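Local coordinates for OxsB protein (PDB 5UL3) that catalyses the oxidative ring contraction of dAMP to an oxetane aldehyde in oxetanocin A biosynthesis, using cobalamin, a [4Fe-4S] cluster and S-adenosylmethionine, at residues Glu55-Val63 / Val72-Asn82; Gly438-Tyr446 / Ile474-Asn485. All blocks are in the same frame, centred on the assembly; numbering follows the deposited sequence.

Contact 1 of 2, residues Glu55-Val63 / Val72-Asn82; sequences ETDNTTLYV and VFSPNRDLREN. With EDO (1,2-ethanediol), chain O.
A beta hairpin of the four-stranded antiparallel sheet, probably part of the N-terminal domain of unknown function, brings L61 opposite F73. They form a hydrogen-bonded pair, L61 N to F73 O at 3.0 Å and F73 N to L61 O at 2.8 Å. On the L61/F73 face, CG2 of V63 meets the rim of the F73 ring at CE1 (3.7 Å), and L17 of helix 7-21 packs on both L61 and F73. Y62 and V72, the next pair, are non-hydrogen-bonded and occupy the other face, pointing the same way with Y62 CE2 3.6 Å from V72 CG1. Beyond them, chi1 near 180° swings the N82 amide away from its own backbone N, and ND2 donates to Y62 OH at 3.0 Å, the amide turned 78° from the ring; that hydroxyl also bonds Q151, and N82 OD1 caps helix 83-88 at L85 N. Strands 60-64 and 69-73 are the middle pair of the sheet; where they part, waters replace backbone pairing. One water donates to T59 O and S74 OG and accepts from N76 N; another donates to T60 OG1 and S74 OG. In the type I turn S74-R77, N76 ND2 hydrogen-bonds T56 O (3.0 Å) in its amide plane, while K18 holds its OD1. N58 CB lies 3.5 Å above one R77 guanidinium face, near its rim, with E81 CB over the opposite face.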
loop_
_atom_site.group_PDB
_atom_site.type_symbol
_atom_site.label_atom_id
_atom_site.label_comp_id
_atom_site.label_asym_id
_atom_site.label_seq_id
_atom_site.Cartn_x
_atom_site.Cartn_y
_atom_site.Cartn_z
ATOM N N GLU A 55 22.143 7.966 -8.772
ATOM C CA GLU A 55 21.211 8.522 -7.791
ATOM C C GLU A 55 21.848 8.460 -6.410
ATOM O O GLU A 55 22.767 7.677 -6.172
ATOM C CB GLU A 55 19.862 7.782 -7.814
ATOM C CG GLU A 55 19.987 6.260 -7.729
ATOM C CD GLU A 55 20.290 5.770 -6.316
ATOM O OE1 GLU A 55 19.733 6.315 -5.335
ATOM O OE2 GLU A 55 21.095 4.836 -6.168
ATOM N N THR A 56 21.331 9.305 -5.496
ATOM C CA THR A 56 21.837 9.471 -4.126
ATOM C C THR A 56 23.351 9.273 -4.004
ATOM O O THR A 56 24.119 10.162 -4.388
ATOM C CB THR A 56 21.095 8.562 -3.121
ATOM O OG1 THR A 56 21.340 7.170 -3.374
ATOM C CG2 THR A 56 19.580 8.836 -3.175
ATOM N N ASP A 57 23.795 8.139 -3.471
ATOM C CA ASP A 57 25.206 7.939 -3.152
ATOM C C ASP A 57 26.046 7.464 -4.339
ATOM O O ASP A 57 27.178 7.019 -4.126
ATOM C CB ASP A 57 25.367 6.971 -1.982
ATOM C CG ASP A 57 24.926 5.546 -2.307
ATOM O OD1 ASP A 57 24.293 5.301 -3.355
ATOM O OD2 ASP A 57 25.210 4.664 -1.475
ATOM N N ASN A 58 25.536 7.575 -5.568
ATOM C CA ASN A 58 26.334 7.202 -6.731
ATOM C C ASN A 58 26.073 8.140 -7.897
ATOM O O ASN A 58 26.465 7.838 -9.034
ATOM C CB ASN A 58 26.066 5.730 -7.130
ATOM C CG ASN A 58 24.601 5.453 -7.394
ATOM O OD1 ASN A 58 24.066 5.793 -8.453
ATOM N ND2 ASN A 58 23.942 4.803 -6.431
ATOM N N THR A 59 25.435 9.282 -7.641
ATOM C CA THR A 59 25.153 10.232 -8.700
ATOM C C THR A 59 26.453 10.651 -9.385
ATOM O O THR A 59 27.476 10.880 -8.733
ATOM C CB THR A 59 24.432 11.456 -8.129
ATOM O OG1 THR A 59 23.324 11.013 -7.319
ATOM C CG2 THR A 59 23.885 12.311 -9.259
ATOM N N THR A 60 26.400 10.724 -10.706
ATOM C CA THR A 60 27.578 10.850 -11.558
ATOM C C THR A 60 27.330 11.927 -12.599
ATOM O O THR A 60 26.259 11.968 -13.201
ATOM C CB THR A 60 27.889 9.522 -12.285
ATOM O OG1 THR A 60 28.021 8.474 -11.333
ATOM C CG2 THR A 60 29.199 9.640 -13.077
ATOM N N LEU A 61 28.331 12.783 -12.832
ATOM C CA LEU A 61 28.286 13.778 -13.894
ATOM C C LEU A 61 29.294 13.422 -14.983
ATOM O O LEU A 61 30.458 13.137 -14.683
ATOM C CB LEU A 61 28.590 15.173 -13.335
ATOM C CG LEU A 61 28.743 16.286 -14.362
ATOM C CD1 LEU A 61 27.438 16.537 -15.096
ATOM C CD2 LEU A 61 29.233 17.557 -13.675
ATOM N N TYR A 62 28.835 13.411 -16.229
ATOM C CA TYR A 62 29.702 13.313 -17.397
ATOM C C TYR A 62 29.765 14.682 -18.055
ATOM O O TYR A 62 28.728 15.280 -18.355
ATOM C CB TYR A 62 29.187 12.273 -18.396
ATOM C CG TYR A 62 28.989 10.919 -17.773
ATOM C CD1 TYR A 62 27.808 10.604 -17.099
ATOM C CD2 TYR A 62 29.982 9.954 -17.852
ATOM C CE1 TYR A 62 27.642 9.342 -16.510
ATOM C CE2 TYR A 62 29.819 8.707 -17.278
ATOM C CZ TYR A 62 28.653 8.407 -16.613
ATOM O OH TYR A 62 28.526 7.161 -16.044
ATOM N N VAL A 63 30.973 15.182 -18.262
ATOM C CA VAL A 63 31.189 16.405 -19.023
ATOM C C VAL A 63 31.832 15.983 -20.335
ATOM O O VAL A 63 32.970 15.504 -20.346
ATOM C CB VAL A 63 32.068 17.411 -18.267
ATOM C CG1 VAL A 63 32.074 18.755 -19.005
ATOM C CG2 VAL A 63 31.563 17.578 -16.842
ATOM N N VAL A 72 34.511 12.418 -16.118
ATOM C CA VAL A 72 33.527 11.737 -15.283
ATOM C C VAL A 72 33.807 12.086 -13.828
ATOM O O VAL A 72 34.916 11.847 -13.332
ATOM C CB VAL A 72 33.550 10.212 -15.490
ATOM C CG1 VAL A 72 32.344 9.560 -14.786
ATOM C CG2 VAL A 72 33.553 9.869 -16.979
ATOM N N PHE A 73 32.790 12.616 -13.139
ATOM C CA PHE A 73 32.861 13.001 -11.730
ATOM C C PHE A 73 31.909 12.140 -10.913
ATOM O O PHE A 73 30.715 12.070 -11.229
ATOM C CB PHE A 73 32.462 14.468 -11.541
ATOM C CG PHE A 73 33.379 15.450 -12.228
ATOM C CD1 PHE A 73 33.136 15.853 -13.533
ATOM C CD2 PHE A 73 34.467 15.991 -11.555
ATOM C CE1 PHE A 73 33.984 16.769 -14.166
ATOM C CE2 PHE A 73 35.315 16.899 -12.180
ATOM C CZ PHE A 73 35.069 17.286 -13.480
ATOM N N SER A 74 32.419 11.530 -9.847
ATOM C CA SER A 74 31.617 10.666 -8.977
ATOM C C SER A 74 31.932 11.012 -7.529
ATOM O O SER A 74 32.689 10.304 -6.857
ATOM C CB SER A 74 31.880 9.190 -9.280
ATOM O OG SER A 74 31.088 8.352 -8.463
ATOM N N PRO A 75 31.343 12.092 -7.009
ATOM C CA PRO A 75 31.763 12.599 -5.694
ATOM C C PRO A 75 31.388 11.704 -4.536
ATOM O O PRO A 75 32.004 11.817 -3.468
ATOM C CB PRO A 75 31.057 13.953 -5.592
ATOM C CG PRO A 75 29.954 13.909 -6.562
ATOM C CD PRO A 75 30.339 12.941 -7.655
ATOM N N ASN A 76 30.402 10.823 -4.700
ATOM C CA ASN A 76 29.875 10.013 -3.606
ATOM C C ASN A 76 30.292 8.557 -3.666
ATOM O O ASN A 76 29.987 7.808 -2.734
ATOM C CB ASN A 76 28.338 10.096 -3.583
ATOM C CG ASN A 76 27.848 11.512 -3.420
ATOM O OD1 ASN A 76 28.586 12.366 -2.939
ATOM N ND2 ASN A 76 26.601 11.774 -3.820
ATOM N N ARG A 77 30.974 8.126 -4.724
ATOM C CA ARG A 77 31.310 6.719 -4.814
ATOM C C ARG A 77 32.515 6.525 -5.725
ATOM O O ARG A 77 32.674 7.239 -6.716
ATOM C CB ARG A 77 30.123 5.888 -5.327
ATOM C CG ARG A 77 30.344 4.388 -5.160
ATOM C CD ARG A 77 29.091 3.559 -5.386
ATOM N NE ARG A 77 28.779 3.414 -6.803
ATOM C CZ ARG A 77 27.857 2.576 -7.276
ATOM N NH1 ARG A 77 27.628 2.498 -8.578
ATOM N NH2 ARG A 77 27.158 1.820 -6.444
ATOM N N ASP A 78 33.354 5.563 -5.353
ATOM C CA ASP A 78 34.465 5.108 -6.184
ATOM C C ASP A 78 33.991 4.890 -7.610
ATOM O O ASP A 78 33.080 4.094 -7.857
ATOM C CB ASP A 78 35.039 3.811 -5.597
ATOM C CG ASP A 78 36.304 3.319 -6.328
ATOM O OD1 ASP A 78 36.770 3.977 -7.278
ATOM O OD2 ASP A 78 36.820 2.249 -5.941
ATOM N N LEU A 79 34.606 5.617 -8.541
ATOM C CA LEU A 79 34.253 5.498 -9.951
ATOM C C LEU A 79 34.413 4.070 -10.471
ATOM O O LEU A 79 33.748 3.681 -11.439
ATOM C CB LEU A 79 35.119 6.459 -10.758
ATOM C CG LEU A 79 34.725 6.852 -12.161
ATOM C CD1 LEU A 79 33.311 7.375 -12.136
ATOM C CD2 LEU A 79 35.696 7.943 -12.619
ATOM N N ARG A 80 35.279 3.270 -9.852
ATOM C CA ARG A 80 35.459 1.903 -10.331
ATOM C C ARG A 80 34.185 1.071 -10.209
ATOM O O ARG A 80 34.070 0.037 -10.871
ATOM C CB ARG A 80 36.621 1.243 -9.583
ATOM C CG ARG A 80 37.936 2.029 -9.758
ATOM C CD ARG A 80 39.101 1.384 -9.004
ATOM N NE ARG A 80 38.783 1.198 -7.589
ATOM C CZ ARG A 80 39.494 0.452 -6.750
ATOM N NH1 ARG A 80 40.582 -0.185 -7.177
ATOM N NH2 ARG A 80 39.119 0.340 -5.481
ATOM N N GLU A 81 33.210 1.509 -9.413
ATOM C CA GLU A 81 31.949 0.788 -9.288
ATOM C C GLU A 81 30.878 1.266 -10.266
ATOM O O GLU A 81 29.762 0.743 -10.242
ATOM C CB GLU A 81 31.425 0.897 -7.846
ATOM C CG GLU A 81 32.351 0.271 -6.822
ATOM C CD GLU A 81 31.945 0.572 -5.392
ATOM O OE1 GLU A 81 30.728 0.686 -5.125
ATOM O OE2 GLU A 81 32.847 0.699 -4.536
ATOM N N ASN A 82 31.189 2.232 -11.115
ATOM C CA ASN A 82 30.216 2.796 -12.062
ATOM C C ASN A 82 29.755 1.729 -13.057
ATOM O O ASN A 82 30.589 1.151 -13.776
ATOM C CB ASN A 82 30.891 3.986 -12.759
ATOM C CG ASN A 82 30.006 4.677 -13.771
ATOM O OD1 ASN A 82 29.372 4.044 -14.609
ATOM N ND2 ASN A 82 29.987 5.999 -13.716
HETATM C C1 EDO O . 35.024 12.829 -3.080
HETATM O O1 EDO O . 34.078 13.784 -3.582
HETATM C C2 EDO O . 34.675 12.592 -1.615
HETATM O O2 EDO O . 35.509 11.570 -1.059
HETATM O O HOH W 1 25.824 2.863 -4.131
HETATM O O HOH W 2 29.047 9.657 -7.045
HETATM O O HOH W 3 30.039 6.790 -10.610
#

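Contact 2 of 2, residues Gly438-Tyr446 / Ile474-Asn485; sequences GSNQQLKRY and IMFDQLMKGLDN
R445, on helix 440-445 of the radical SAM core, lies edge-on between D477 and N485. Side-on, its NE meets D477 OD2 at 2.9 Å and its NH2 meets D477 OD1 at 2.9 Å, both on syn lone pairs, with guanidinium and carboxylate 6° from coplanar. End-on, NH1 and NH2 share N485 OD1, each at 2.8 Å. The CA atoms of Q442 and M480 flank this flat group on opposite faces, near its rim. Q442 runs antiparallel alongside D477, extended from a chi1 of -170°, and uses both N-H bonds of NE2, to M475 O (2.9 Å) and D477 OD1 (3.0 Å); S437 OG and N489 ND2 bond its OE1. Y446 OH donates to I474 O at 2.7 Å, from above the carbonyl plane.

The looser side is at exposed Q441: OE1 takes a bond from N485 ND2 (3.0 Å), the amides 74° apart, and a water lies between OE1 and K481 O. Y552 of helix 551-563 also bonds D477 OD2, and L479 packs on that helix. I474 follows strand 470-473, an edge strand of the six-stranded sheet, and pairs with E436, an S-adenosylmethionine-binding residue ending strand 432-436; N485 belongs to helix 484-493.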
loop_
_atom_site.group_PDB
_atom_site.type_symbol
_atom_site.label_atom_id
_atom_site.label_comp_id
_atom_site.label_asym_id
_atom_site.label_seq_id
_atom_site.Cartn_x
_atom_site.Cartn_y
_atom_site.Cartn_z
ATOM N N GLY A 438 -12.907 -14.205 13.399
ATOM C CA GLY A 438 -12.881 -14.761 14.736
ATOM C C GLY A 438 -13.505 -16.134 14.843
ATOM O O GLY A 438 -13.752 -16.597 15.964
ATOM N N SER A 439 -13.781 -16.800 13.726
ATOM C CA SER A 439 -14.417 -18.111 13.701
ATOM C C SER A 439 -13.416 -19.127 13.172
ATOM O O SER A 439 -12.855 -18.938 12.089
ATOM C CB SER A 439 -15.667 -18.079 12.819
ATOM O OG SER A 439 -15.933 -19.361 12.264
ATOM N N ASN A 440 -13.184 -20.205 13.925
ATOM C CA ASN A 440 -12.117 -21.118 13.512
ATOM C C ASN A 440 -12.412 -21.753 12.152
ATOM O O ASN A 440 -11.502 -21.910 11.326
ATOM C CB ASN A 440 -11.881 -22.171 14.593
ATOM C CG ASN A 440 -11.151 -21.591 15.789
ATOM O OD1 ASN A 440 -10.357 -20.662 15.639
ATOM N ND2 ASN A 440 -11.425 -22.119 16.980
ATOM N N GLN A 441 -13.673 -22.106 11.892
ATOM C CA GLN A 441 -14.042 -22.620 10.574
ATOM C C GLN A 441 -13.772 -21.587 9.484
ATOM O O GLN A 441 -13.199 -21.906 8.438
ATOM C CB GLN A 441 -15.520 -23.014 10.550
ATOM C CG GLN A 441 -15.855 -24.242 11.359
ATOM C CD GLN A 441 -17.349 -24.530 11.367
ATOM O OE1 GLN A 441 -18.144 -23.795 10.776
ATOM N NE2 GLN A 441 -17.734 -25.608 12.044
ATOM N N GLN A 442 -14.188 -20.339 9.712
ATOM C CA GLN A 442 -13.989 -19.307 8.693
ATOM C C GLN A 442 -12.513 -19.008 8.493
ATOM O O GLN A 442 -12.064 -18.838 7.353
ATOM C CB GLN A 442 -14.756 -18.034 9.066
ATOM C CG GLN A 442 -14.804 -16.973 7.958
ATOM C CD GLN A 442 -15.547 -15.730 8.415
ATOM O OE1 GLN A 442 -15.335 -15.263 9.526
ATOM N NE2 GLN A 442 -16.447 -15.223 7.585
ATOM N N LEU A 443 -11.732 -18.981 9.579
ATOM C CA LEU A 443 -10.289 -18.810 9.438
ATOM C C LEU A 443 -9.692 -19.884 8.536
ATOM O O LEU A 443 -8.778 -19.616 7.746
ATOM C CB LEU A 443 -9.618 -18.834 10.812
ATOM C CG LEU A 443 -9.785 -17.525 11.596
ATOM C CD1 LEU A 443 -9.415 -17.743 13.052
ATOM C CD2 LEU A 443 -8.910 -16.413 10.977
ATOM N N LYS A 444 -10.200 -21.114 8.633
ATOM C CA LYS A 444 -9.686 -22.167 7.774
ATOM C C LYS A 444 -10.119 -21.963 6.320
ATOM O O LYS A 444 -9.325 -22.203 5.399
ATOM C CB LYS A 444 -10.137 -23.534 8.315
ATOM C CG LYS A 444 -9.446 -24.706 7.659
ATOM C CD LYS A 444 -9.898 -26.004 8.316
ATOM C CE LYS A 444 -10.018 -27.134 7.307
ATOM N NZ LYS A 444 -10.851 -28.245 7.853
ATOM N N ARG A 445 -11.375 -21.551 6.089
ATOM C CA ARG A 445 -11.807 -21.227 4.730
ATOM C C ARG A 445 -10.976 -20.085 4.158
ATOM O O ARG A 445 -10.745 -20.030 2.947
ATOM C CB ARG A 445 -13.276 -20.807 4.696
ATOM C CG ARG A 445 -14.299 -21.914 4.937
ATOM C CD ARG A 445 -15.646 -21.481 4.380
ATOM N NE ARG A 445 -16.235 -20.309 5.048
ATOM C CZ ARG A 445 -16.776 -20.323 6.263
ATOM N NH1 ARG A 445 -16.804 -21.445 6.988
ATOM N NH2 ARG A 445 -17.297 -19.213 6.759
ATOM N N TYR A 446 -10.528 -19.175 5.019
ATOM C CA TYR A 446 -9.665 -18.061 4.631
ATOM C C TYR A 446 -8.202 -18.468 4.485
ATOM O O TYR A 446 -7.382 -17.645 4.054
ATOM C CB TYR A 446 -9.801 -16.930 5.664
ATOM C CG TYR A 446 -11.114 -16.170 5.618
ATOM C CD1 TYR A 446 -12.088 -16.450 4.660
ATOM C CD2 TYR A 446 -11.366 -15.144 6.523
ATOM C CE1 TYR A 446 -13.276 -15.741 4.622
ATOM C CE2 TYR A 446 -12.553 -14.444 6.507
ATOM C CZ TYR A 446 -13.500 -14.726 5.548
ATOM O OH TYR A 446 -14.663 -13.997 5.528
ATOM N N ILE A 474 -13.257 -9.765 7.826
ATOM C CA ILE A 474 -14.190 -10.024 6.743
ATOM C C ILE A 474 -15.322 -10.860 7.325
ATOM O O ILE A 474 -15.207 -12.084 7.395
ATOM C CB ILE A 474 -13.506 -10.751 5.575
ATOM C CG1 ILE A 474 -12.218 -10.018 5.163
ATOM C CG2 ILE A 474 -14.435 -10.831 4.396
ATOM C CD1 ILE A 474 -11.288 -10.903 4.309
ATOM N N MET A 475 -16.390 -10.191 7.756
ATOM C CA MET A 475 -17.475 -10.845 8.491
ATOM C C MET A 475 -18.173 -11.901 7.636
ATOM O O MET A 475 -18.366 -13.041 8.073
ATOM C CB MET A 475 -18.473 -9.781 8.962
ATOM C CG MET A 475 -19.792 -10.340 9.568
ATOM S SD MET A 475 -19.476 -11.195 11.122
ATOM C CE MET A 475 -19.076 -9.802 12.191
ATOM N N PHE A 476 -18.546 -11.539 6.416
ATOM C CA PHE A 476 -19.342 -12.378 5.528
ATOM C C PHE A 476 -18.474 -12.983 4.430
ATOM O O PHE A 476 -17.631 -12.298 3.845
ATOM C CB PHE A 476 -20.462 -11.553 4.890
ATOM C CG PHE A 476 -21.391 -10.899 5.885
ATOM C CD1 PHE A 476 -22.378 -11.644 6.525
ATOM C CD2 PHE A 476 -21.306 -9.540 6.149
ATOM C CE1 PHE A 476 -23.248 -11.051 7.421
ATOM C CE2 PHE A 476 -22.177 -8.935 7.057
ATOM C CZ PHE A 476 -23.154 -9.692 7.689
ATOM N N ASP A 477 -18.673 -14.271 4.137
ATOM C CA ASP A 477 -18.061 -14.836 2.941
ATOM C C ASP A 477 -19.038 -15.811 2.300
ATOM O O ASP A 477 -19.874 -16.413 2.979
ATOM C CB ASP A 477 -16.706 -15.514 3.212
ATOM C CG ASP A 477 -16.824 -16.826 3.980
ATOM O OD1 ASP A 477 -17.253 -16.793 5.147
ATOM O OD2 ASP A 477 -16.418 -17.883 3.427
ATOM N N GLN A 478 -18.912 -15.950 0.979
ATOM C CA GLN A 478 -19.970 -16.539 0.168
ATOM C C GLN A 478 -20.142 -18.031 0.417
ATOM O O GLN A 478 -21.234 -18.560 0.185
ATOM C CB GLN A 478 -19.692 -16.274 -1.317
ATOM C CG GLN A 478 -19.904 -14.814 -1.752
ATOM C CD GLN A 478 -18.683 -13.919 -1.541
ATOM O OE1 GLN A 478 -17.700 -14.309 -0.905
ATOM N NE2 GLN A 478 -18.743 -12.717 -2.099
ATOM N N LEU A 479 -19.113 -18.720 0.899
ATOM C CA LEU A 479 -19.234 -20.153 1.131
ATOM C C LEU A 479 -19.717 -20.490 2.535
ATOM O O LEU A 479 -19.825 -21.676 2.864
ATOM C CB LEU A 479 -17.893 -20.849 0.858
ATOM C CG LEU A 479 -17.407 -20.666 -0.583
ATOM C CD1 LEU A 479 -16.090 -21.388 -0.849
ATOM C CD2 LEU A 479 -18.489 -21.134 -1.555
ATOM N N MET A 480 -20.028 -19.489 3.359
ATOM C CA MET A 480 -20.488 -19.737 4.718
ATOM C C MET A 480 -21.892 -20.333 4.703
ATOM O O MET A 480 -22.794 -19.808 4.044
ATOM C CB MET A 480 -20.505 -18.441 5.532
ATOM C CG MET A 480 -20.844 -18.642 7.021
ATOM S SD MET A 480 -21.125 -17.060 7.856
ATOM C CE MET A 480 -19.486 -16.301 7.705
ATOM N N LYS A 481 -22.074 -21.408 5.457
ATOM C CA LYS A 481 -23.357 -22.092 5.571
ATOM C C LYS A 481 -23.870 -21.934 6.993
ATOM O O LYS A 481 -23.179 -22.307 7.949
ATOM C CB LYS A 481 -23.219 -23.570 5.201
ATOM C CG LYS A 481 -22.991 -23.795 3.716
ATOM C CD LYS A 481 -23.041 -25.270 3.340
ATOM C CE LYS A 481 -22.971 -25.428 1.829
ATOM N NZ LYS A 481 -22.967 -26.860 1.425
ATOM N N GLY A 482 -25.076 -21.399 7.122
ATOM C CA GLY A 482 -25.687 -21.191 8.419
ATOM C C GLY A 482 -25.131 -19.967 9.115
ATOM O O GLY A 482 -24.264 -19.261 8.603
ATOM N N LEU A 483 -25.626 -19.734 10.329
ATOM C CA LEU A 483 -25.303 -18.541 11.100
ATOM C C LEU A 483 -24.210 -18.758 12.144
ATOM O O LEU A 483 -23.791 -17.784 12.784
ATOM C CB LEU A 483 -26.570 -18.009 11.790
ATOM C CG LEU A 483 -27.710 -17.557 10.872
ATOM C CD1 LEU A 483 -28.988 -17.267 11.666
ATOM C CD2 LEU A 483 -27.309 -16.330 10.058
ATOM N N ASP A 484 -23.728 -19.995 12.325
ATOM C CA ASP A 484 -22.788 -20.291 13.410
ATOM C C ASP A 484 -21.535 -19.419 13.332
ATOM O O ASP A 484 -21.060 -18.908 14.351
ATOM C CB ASP A 484 -22.378 -21.766 13.384
ATOM C CG ASP A 484 -23.441 -22.686 13.950
ATOM O OD1 ASP A 484 -24.475 -22.180 14.434
ATOM O OD2 ASP A 484 -23.229 -23.918 13.909
ATOM N N ASN A 485 -20.952 -19.286 12.136
ATOM C CA ASN A 485 -19.722 -18.498 12.014
ATOM C C ASN A 485 -19.960 -17.024 12.335
ATOM O O ASN A 485 -19.061 -16.361 12.873
ATOM C CB ASN A 485 -19.131 -18.609 10.608
ATOM C CG ASN A 485 -18.594 -20.001 10.286
ATOM O OD1 ASN A 485 -18.209 -20.257 9.161
ATOM N ND2 ASN A 485 -18.595 -20.902 11.262
HETATM O O HOH W 4 -20.755 -23.068 9.671
#

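Both contacts are largely buried, yet they lie on opposite sides of the chain's centre, with centres about 57 Å apart and no shared elements. Contact 1 joins neighbouring strands of one hairpin in the N-terminal sheet, away from the annotated sites; its regular part rests on backbone pairing and apolar side chains, with waters filling in where the strands end. Contact 2 ties a short helix to the loop following the last strand of the radical SAM sheet, and does so mainly through side chains: a salt bridge and hydrogen bonds of the Q441, Q442 and N485 side-chain amides. It is also nearer the chemistry, since the side chain of I474 comes within about 8 Å of the iron-sulfur cluster.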